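Local coordinates for protein Cyp101j2 (Sphingobium yanoikuyae, PDB 5KYO) that probably hydroxylates 1,8-cineole, acting as a haem-containing cytochrome P450 monooxygenase of the CYP101 family, at residues Q61-I66 with P343-A348; A306-F311 with K365-S370. One frame throughout, in Å; residues are numbered along the deposited sequence.

Contact 1. Residues Q61-I66 with P343-A348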
ATOM      1  N   GLN A  61      15.640   8.403   1.647  1.00 22.72           N
ATOM      2  CA  GLN A  61      16.601   9.454   1.952  1.00 25.70           C
ATOM      3  C   GLN A  61      16.058  10.812   1.508  1.00 26.10           C
ATOM      4  O   GLN A  61      16.063  11.762   2.272  1.00 19.27           O
ATOM      5  CB  GLN A  61      17.944   9.155   1.274  1.00 30.56           C
ATOM      6  CG  GLN A  61      18.904  10.334   1.199  1.00 37.89           C
ATOM      7  CD  GLN A  61      19.976  10.141   0.131  1.00 46.49           C
ATOM      8  OE1 GLN A  61      19.700   9.625  -0.953  1.00 45.73           O
ATOM      9  NE2 GLN A  61      21.206  10.557   0.435  1.00 45.36           N
ATOM     10  N   SER A  62      15.587  10.873   0.265  1.00 26.38           N
ATOM     11  CA  SER A  62      14.904  12.041  -0.289  1.00 29.24           C
ATOM     12  C   SER A  62      13.858  12.626   0.665  1.00 32.81           C
ATOM     13  O   SER A  62      13.830  13.850   0.926  1.00 24.38           O
ATOM     14  CB  SER A  62      14.243  11.655  -1.619  1.00 28.11           C
ATOM     15  OG  SER A  62      13.618  12.762  -2.238  1.00 36.38           O
ATOM     16  N   TRP A  63      12.999  11.744   1.173  1.00 24.79           N
ATOM     17  CA  TRP A  63      11.950  12.127   2.112  1.00 31.88           C
ATOM     18  C   TRP A  63      12.545  12.683   3.398  1.00 32.97           C
ATOM     19  O   TRP A  63      12.047  13.658   3.947  1.00 27.20           O
ATOM     20  CB  TRP A  63      11.043  10.933   2.441  1.00 30.23           C
ATOM     21  CG  TRP A  63       9.932  10.689   1.463  1.00 29.52           C
ATOM     22  CD1 TRP A  63      10.026  10.067   0.249  1.00 30.90           C
ATOM     23  CD2 TRP A  63       8.558  11.050   1.621  1.00 21.70           C
ATOM     24  NE1 TRP A  63       8.794  10.033  -0.359  1.00 25.77           N
ATOM     25  CE2 TRP A  63       7.878  10.628   0.467  1.00 25.78           C
ATOM     26  CE3 TRP A  63       7.840  11.694   2.628  1.00 21.27           C
ATOM     27  CZ2 TRP A  63       6.507  10.833   0.289  1.00 28.95           C
ATOM     28  CZ3 TRP A  63       6.480  11.901   2.450  1.00 23.96           C
ATOM     29  CH2 TRP A  63       5.830  11.473   1.293  1.00 25.47           C
ATOM     30  N   ARG A  64      13.618  12.063   3.878  1.00 26.50           N
ATOM     31  CA  ARG A  64      14.248  12.515   5.108  1.00 22.63           C
ATOM     32  C   ARG A  64      14.821  13.929   4.951  1.00 27.41           C
ATOM     33  O   ARG A  64      14.796  14.724   5.893  1.00 30.50           O
ATOM     34  CB  ARG A  64      15.342  11.533   5.537  1.00 22.40           C
ATOM     35  CG  ARG A  64      14.808  10.268   6.204  1.00 23.20           C
ATOM     36  CD  ARG A  64      15.890   9.214   6.334  1.00 26.82           C
ATOM     37  NE  ARG A  64      17.071   9.725   7.022  1.00 36.72           N
ATOM     38  CZ  ARG A  64      17.192   9.810   8.343  1.00 37.53           C
ATOM     39  NH1 ARG A  64      16.196   9.427   9.129  1.00 32.97           N
ATOM     40  NH2 ARG A  64      18.310  10.282   8.882  1.00 37.47           N
ATOM     41  N   GLU A  65      15.318  14.245   3.759  1.00 28.04           N
ATOM     42  CA  GLU A  65      15.821  15.591   3.480  1.00 37.08           C
ATOM     43  C   GLU A  65      14.687  16.609   3.458  1.00 37.19           C
ATOM     44  O   GLU A  65      14.847  17.738   3.926  1.00 37.98           O
ATOM     45  CB  GLU A  65      16.587  15.629   2.157  1.00 43.56           C
ATOM     46  CG  GLU A  65      18.098  15.562   2.331  1.00 42.66           C
ATOM     47  CD  GLU A  65      18.633  16.715   3.164  1.00 45.03           C
ATOM     48  OE1 GLU A  65      19.066  16.478   4.313  1.00 45.32           O
ATOM     49  OE2 GLU A  65      18.626  17.862   2.668  1.00 55.81           O
ATOM     50  N   ILE A  66      13.542  16.205   2.916  1.00 34.31           N
ATOM     51  CA  ILE A  66      12.351  17.054   2.931  1.00 33.36           C
ATOM     52  C   ILE A  66      11.945  17.343   4.371  1.00 32.02           C
ATOM     53  O   ILE A  66      11.673  18.495   4.728  1.00 31.01           O
ATOM     54  CB  ILE A  66      11.189  16.401   2.171  1.00 28.71           C
ATOM     55  CG1 ILE A  66      11.507  16.351   0.676  1.00 28.85           C
ATOM     56  CG2 ILE A  66       9.886  17.169   2.405  1.00 31.13           C
ATOM     57  CD1 ILE A  66      10.459  15.646  -0.158  1.00 38.01           C
ATOM     58  N   PRO A 343       1.868  10.903   5.638  1.00 27.01           N
ATOM     59  CA  PRO A 343       2.537   9.740   5.041  1.00 27.46           C
ATOM     60  C   PRO A 343       3.079   8.735   6.054  1.00 27.10           C
ATOM     61  O   PRO A 343       3.739   9.098   7.032  1.00 23.22           O
ATOM     62  CB  PRO A 343       3.687  10.372   4.242  1.00 17.85           C
ATOM     63  CG  PRO A 343       3.253  11.791   4.024  1.00 22.33           C
ATOM     64  CD  PRO A 343       2.540  12.159   5.278  1.00 14.76           C
ATOM     65  N   THR A 344       2.824   7.460   5.795  1.00 30.16           N
ATOM     66  CA  THR A 344       3.419   6.422   6.610  1.00 15.26           C
ATOM     67  C   THR A 344       4.940   6.572   6.570  1.00 14.66           C
ATOM     68  O   THR A 344       5.616   6.171   7.496  1.00 21.02           O
ATOM     69  CB  THR A 344       3.024   5.011   6.139  1.00 18.50           C
ATOM     70  OG1 THR A 344       3.544   4.790   4.830  1.00 14.57           O
ATOM     71  CG2 THR A 344       1.498   4.881   6.068  1.00 22.09           C
ATOM     72  N   VAL A 345       5.442   7.160   5.485  1.00 18.66           N
ATOM     73  CA  VAL A 345       6.877   7.326   5.231  1.00 15.88           C
ATOM     74  C   VAL A 345       7.580   8.146   6.307  1.00 21.72           C
ATOM     75  O   VAL A 345       8.674   7.786   6.747  1.00 24.62           O
ATOM     76  CB  VAL A 345       7.135   8.009   3.861  1.00 29.74           C
ATOM     77  CG1 VAL A 345       8.639   8.157   3.598  1.00 22.02           C
ATOM     78  CG2 VAL A 345       6.462   7.231   2.746  1.00 32.40           C
ATOM     79  N   VAL A 346       6.942   9.227   6.755  1.00 20.35           N
ATOM     80  CA  VAL A 346       7.588  10.137   7.704  1.00 25.00           C
ATOM     81  C   VAL A 346       7.596   9.570   9.120  1.00 25.60           C
ATOM     82  O   VAL A 346       8.276  10.097   9.999  1.00 32.40           O
ATOM     83  CB  VAL A 346       6.921  11.534   7.694  1.00 24.69           C
ATOM     84  CG1 VAL A 346       6.822  12.034   6.267  1.00 18.59           C
ATOM     85  CG2 VAL A 346       5.553  11.490   8.319  1.00 24.01           C
ATOM     86  N   VAL A 347       6.884   8.468   9.325  1.00 20.46           N
ATOM     87  CA  VAL A 347       6.826   7.833  10.638  1.00 21.67           C
ATOM     88  C   VAL A 347       8.113   7.054  10.951  1.00 28.65           C
ATOM     89  O   VAL A 347       8.882   7.451  11.834  1.00 28.57           O
ATOM     90  CB  VAL A 347       5.595   6.896  10.751  1.00 30.53           C
ATOM     91  CG1 VAL A 347       5.645   6.093  12.036  1.00 20.79           C
ATOM     92  CG2 VAL A 347       4.318   7.716  10.688  1.00 31.15           C
ATOM     93  N   ALA A 348       8.377   5.975  10.218  1.00 21.52           N
ATOM     94  CA  ALA A 348       9.555   5.151  10.506  1.00 14.75           C
ATOM     95  C   ALA A 348      10.863   5.836  10.124  1.00 26.73           C
ATOM     96  O   ALA A 348      11.923   5.443  10.604  1.00 36.65           O
ATOM     97  CB  ALA A 348       9.453   3.792   9.789  1.00 22.70           C
TER
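Two first torsions set up the meeting of Trp63 with Val345. In Trp63, CG stands anti to the carbonyl carbon (chi1 -84°), which sends the indole off its helix toward 343-348; in Val345, CG1 is trans to the backbone N (chi1 -179°), and this methyl is carried over the indole. The evidence for a CH-pi contact is geometric: Val345 CG1 lies 3.8 Å from the centroid of the five-membered ring of Trp63, 25° off the ring normal. It sits toward the rim of that face, closest to the ring fusion, with Trp63 CD2 3.5 Å from Val345 CG1 and Trp63 CG 3.6 Å from the same methyl. The benzene end of the indole has different neighbours. Pro343 CG comes at its edge, near the ring plane, 3.6 Å from Trp63 CZ3. Val346 CG1 approaches obliquely, 3.8 Å from Trp63 CE3. One flat group thus touches three residues of 343-348, each in its own way, and everything that meets is carbon. The indole's polar atom is satisfied outside this segment, since Trp63 NE1 hydrogen-bonds Asn415 OD1; Phe59 adds a second ring that meets the indole. The four touching residues are all buried. Thr344, between Pro343 and Val345, touches the haem, whereas the Val345 side chain stays about 9 Å from it. By its place in the cytochrome P450 topology, helix 59-69 corresponds to helix A, and the short helix 344-348 after the beta-sheet strand probably to helix K': this is the packing of one on the other.

Contact 2. Residues A306-F311 with K365-S370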
ATOM      1  N   ALA A 306      13.999 -10.759   8.806  1.00 20.78           N
ATOM      2  CA  ALA A 306      14.322  -9.912   7.663  1.00 18.63           C
ATOM      3  C   ALA A 306      13.028  -9.304   7.148  1.00 15.65           C
ATOM      4  O   ALA A 306      12.970  -8.138   6.798  1.00 19.38           O
ATOM      5  CB  ALA A 306      15.003 -10.701   6.573  1.00 17.93           C
ATOM      6  N   LEU A 307      11.988 -10.122   7.112  1.00 14.39           N
ATOM      7  CA  LEU A 307      10.662  -9.676   6.710  1.00 14.37           C
ATOM      8  C   LEU A 307      10.189  -8.479   7.540  1.00 18.32           C
ATOM      9  O   LEU A 307       9.752  -7.458   7.012  1.00 24.51           O
ATOM     10  CB  LEU A 307       9.679 -10.842   6.856  1.00 24.82           C
ATOM     11  CG  LEU A 307       8.292 -10.740   6.251  1.00 27.60           C
ATOM     12  CD1 LEU A 307       7.847 -12.160   5.900  1.00 32.34           C
ATOM     13  CD2 LEU A 307       7.339 -10.103   7.237  1.00 26.54           C
ATOM     14  N   LEU A 308      10.294  -8.608   8.854  1.00 20.54           N
ATOM     15  CA  LEU A 308       9.869  -7.541   9.739  1.00 19.55           C
ATOM     16  C   LEU A 308      10.636  -6.245   9.471  1.00 23.68           C
ATOM     17  O   LEU A 308      10.059  -5.160   9.541  1.00 18.67           O
ATOM     18  CB  LEU A 308      10.015  -7.984  11.198  1.00 24.79           C
ATOM     19  CG  LEU A 308       9.241  -9.271  11.537  1.00 34.07           C
ATOM     20  CD1 LEU A 308       9.399  -9.637  13.002  1.00 36.82           C
ATOM     21  CD2 LEU A 308       7.764  -9.168  11.175  1.00 29.57           C
ATOM     22  N   GLU A 309      11.919  -6.357   9.125  1.00 17.86           N
ATOM     23  CA  GLU A 309      12.762  -5.174   8.852  1.00 15.32           C
ATOM     24  C   GLU A 309      12.483  -4.560   7.470  1.00 18.48           C
ATOM     25  O   GLU A 309      12.598  -3.346   7.295  1.00 14.45           O
ATOM     26  CB  GLU A 309      14.252  -5.541   8.996  1.00 14.48           C
ATOM     27  CG  GLU A 309      15.247  -4.404   8.699  1.00 14.48           C
ATOM     28  CD  GLU A 309      15.277  -3.332   9.770  1.00 19.97           C
ATOM     29  OE1 GLU A 309      14.368  -3.298  10.615  1.00 22.90           O
ATOM     30  OE2 GLU A 309      16.252  -2.551   9.798  1.00 22.37           O
ATOM     31  N   PHE A 310      12.124  -5.385   6.489  1.00 17.43           N
ATOM     32  CA  PHE A 310      11.660  -4.868   5.195  1.00 18.58           C
ATOM     33  C   PHE A 310      10.380  -4.031   5.388  1.00 15.55           C
ATOM     34  O   PHE A 310      10.229  -2.990   4.768  1.00 15.33           O
ATOM     35  CB  PHE A 310      11.396  -6.005   4.180  1.00 21.19           C
ATOM     36  CG  PHE A 310      12.657  -6.563   3.525  1.00 15.91           C
ATOM     37  CD1 PHE A 310      13.436  -5.777   2.688  1.00 14.25           C
ATOM     38  CD2 PHE A 310      13.024  -7.881   3.731  1.00 19.45           C
ATOM     39  CE1 PHE A 310      14.597  -6.295   2.099  1.00 19.51           C
ATOM     40  CE2 PHE A 310      14.173  -8.411   3.139  1.00 20.22           C
ATOM     41  CZ  PHE A 310      14.961  -7.606   2.327  1.00 15.70           C
ATOM     42  N   PHE A 311       9.460  -4.453   6.242  1.00 14.42           N
ATOM     43  CA  PHE A 311       8.247  -3.643   6.372  1.00 14.44           C
ATOM     44  C   PHE A 311       8.525  -2.356   7.146  1.00 27.16           C
ATOM     45  O   PHE A 311       7.959  -1.314   6.821  1.00 24.41           O
ATOM     46  CB  PHE A 311       7.096  -4.437   7.004  1.00 17.40           C
ATOM     47  CG  PHE A 311       6.398  -5.338   6.020  1.00 14.42           C
ATOM     48  CD1 PHE A 311       5.711  -4.800   4.951  1.00 21.42           C
ATOM     49  CD2 PHE A 311       6.480  -6.708   6.128  1.00 17.68           C
ATOM     50  CE1 PHE A 311       5.082  -5.611   4.027  1.00 22.98           C
ATOM     51  CE2 PHE A 311       5.873  -7.541   5.192  1.00 24.51           C
ATOM     52  CZ  PHE A 311       5.163  -6.992   4.145  1.00 21.88           C
ATOM     53  N   LYS A 365      16.033  -4.440  18.031  1.00 31.45           N
ATOM     54  CA  LYS A 365      15.316  -4.705  19.263  1.00 37.00           C
ATOM     55  C   LYS A 365      14.022  -3.906  19.298  1.00 38.00           C
ATOM     56  O   LYS A 365      13.076  -4.268  19.993  1.00 43.07           O
ATOM     57  CB  LYS A 365      16.189  -4.357  20.472  1.00 42.61           C
ATOM     58  CG  LYS A 365      17.493  -5.142  20.532  1.00 44.21           C
ATOM     59  CD  LYS A 365      18.281  -4.841  21.798  1.00 44.22           C
ATOM     60  CE  LYS A 365      19.512  -5.732  21.892  1.00 46.88           C
ATOM     61  NZ  LYS A 365      20.250  -5.518  23.170  1.00 54.78           N
ATOM     62  N   ALA A 366      13.992  -2.809  18.550  1.00 41.67           N
ATOM     63  CA  ALA A 366      12.793  -1.991  18.440  1.00 47.45           C
ATOM     64  C   ALA A 366      12.418  -1.814  16.973  1.00 43.82           C
ATOM     65  O   ALA A 366      13.244  -1.381  16.163  1.00 39.05           O
ATOM     66  CB  ALA A 366      13.000  -0.635  19.115  1.00 50.65           C
ATOM     67  N   ARG A 367      11.180  -2.161  16.634  1.00 37.10           N
ATOM     68  CA  ARG A 367      10.705  -2.021  15.261  1.00 37.20           C
ATOM     69  C   ARG A 367       9.288  -1.463  15.187  1.00 43.44           C
ATOM     70  O   ARG A 367       8.390  -2.095  14.623  1.00 51.53           O
ATOM     71  CB  ARG A 367      10.763  -3.364  14.533  1.00 37.21           C
ATOM     72  CG  ARG A 367      12.120  -3.670  13.946  1.00 31.63           C
ATOM     73  CD  ARG A 367      12.050  -4.580  12.722  1.00 27.79           C
ATOM     74  NE  ARG A 367      13.380  -5.102  12.399  1.00 26.17           N
ATOM     75  CZ  ARG A 367      13.825  -6.300  12.761  1.00 25.07           C
ATOM     76  NH1 ARG A 367      13.036  -7.140  13.432  1.00 19.35           N
ATOM     77  NH2 ARG A 367      15.054  -6.673  12.427  1.00 23.88           N
ATOM     78  N   GLN A 368       9.096  -0.276  15.750  1.00 39.64           N
ATOM     79  CA  GLN A 368       7.813   0.408  15.663  1.00 43.96           C
ATOM     80  C   GLN A 368       7.730   1.166  14.341  1.00 39.17           C
ATOM     81  O   GLN A 368       8.698   1.802  13.931  1.00 33.78           O
ATOM     82  CB  GLN A 368       7.624   1.361  16.848  1.00 48.26           C
ATOM     83  N   HIS A 369       6.583   1.066  13.666  1.00 31.33           N
ATOM     84  CA  HIS A 369       6.377   1.712  12.368  1.00 21.93           C
ATOM     85  C   HIS A 369       4.892   1.734  12.052  1.00 21.21           C
ATOM     86  O   HIS A 369       4.125   0.992  12.657  1.00 20.45           O
ATOM     87  CB  HIS A 369       7.132   0.971  11.254  1.00 14.72           C
ATOM     88  CG  HIS A 369       6.578  -0.392  10.949  1.00 25.61           C
ATOM     89  ND1 HIS A 369       5.400  -0.581  10.263  1.00 32.92           N
ATOM     90  CD2 HIS A 369       7.050  -1.633  11.231  1.00 24.30           C
ATOM     91  CE1 HIS A 369       5.164  -1.877  10.136  1.00 32.23           C
ATOM     92  NE2 HIS A 369       6.152  -2.536  10.718  1.00 27.22           N
ATOM     93  N   SER A 370       4.474   2.551  11.096  1.00 20.19           N
ATOM     94  CA  SER A 370       3.074   2.518  10.670  0.66 27.33           C
ATOM     95  C   SER A 370       2.959   2.231   9.178  1.00 25.98           C
ATOM     96  O   SER A 370       2.191   2.867   8.469  1.00 20.08           O
ATOM     97  CB  SER A 370       2.370   3.828  11.014  0.66 27.02           C
ATOM     98  OG  SER A 370       2.328   4.003  12.417  0.66 22.58           O
TER
HETATM   99  O   HOH W   1       7.941  -4.790  10.971  1.00 31.43           O
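The ExxR motif of the cytochrome P450 K helix supplies Glu309, and the contact ties that helix, 303-313, to the loop running toward the haem-binding cysteine. Arg367 NE donates to Glu309 OE1 over 2.7 Å, with an N-H...O angle of 154°, forming a salt bridge. The acceptor lies in the guanidinium plane, at its edge, whereas the donor reaches the carboxylate from above its plane; the two planes are 63° apart, so this is a single-point grip and not a flat two-bond pairing. Glu309 attains it by bending at chi2 (72°), while Arg367 runs extended from CG to NE and crosses it at about a right angle. The arginine also rests on the helix: Glu309 CB is 3.5 Å from Arg367 NE, and Leu308 CB approaches Arg367 NH1 obliquely at 3.9 Å. Glu309 OE1 also bridges to Arg312 NE, and Glu309 OE2 to Arg364 NE, consistent with the Glu-Arg-Arg triad of the family; the added bond from Arg367 means that three arginines share one carboxylate, probably favouring its anionic form. Asp305 OD1 in turn holds Arg367 NH1. Further along, a water bonds across the interface. It donates to Leu308 O at 2.6 Å and lies in the plane of the His369 ring, 2.9 Å from His369 NE2. His369 ND1 is hydrogen-bonded to the backbone N of Thr371, which helps fix the ring's orientation and leaves NE2 to the water. Phe311 CB lies 4.3 Å from His369 NE2, while the phenyl ring leads away from the loop and touches the haem.

In the fold
The two contacts lie with centres 16 Å apart, and both reach the haem surroundings. Contact 1 is buried throughout and apolar, joining helix 59-69 to the segment 343-348; contact 2 is partly buried, with exposed Leu308 at its margin, and relies on charge and a water to fasten an irregular loop to a helix. Their segments alternate along the chain, and 343-348 touches 365-370 directly: Ala348 CB lies 3.9 Å from His369 CB. A chain of contacts, apolar at first and polar at the end, therefore runs from helix 59-69 through 343-348 and the loop to helix 303-313.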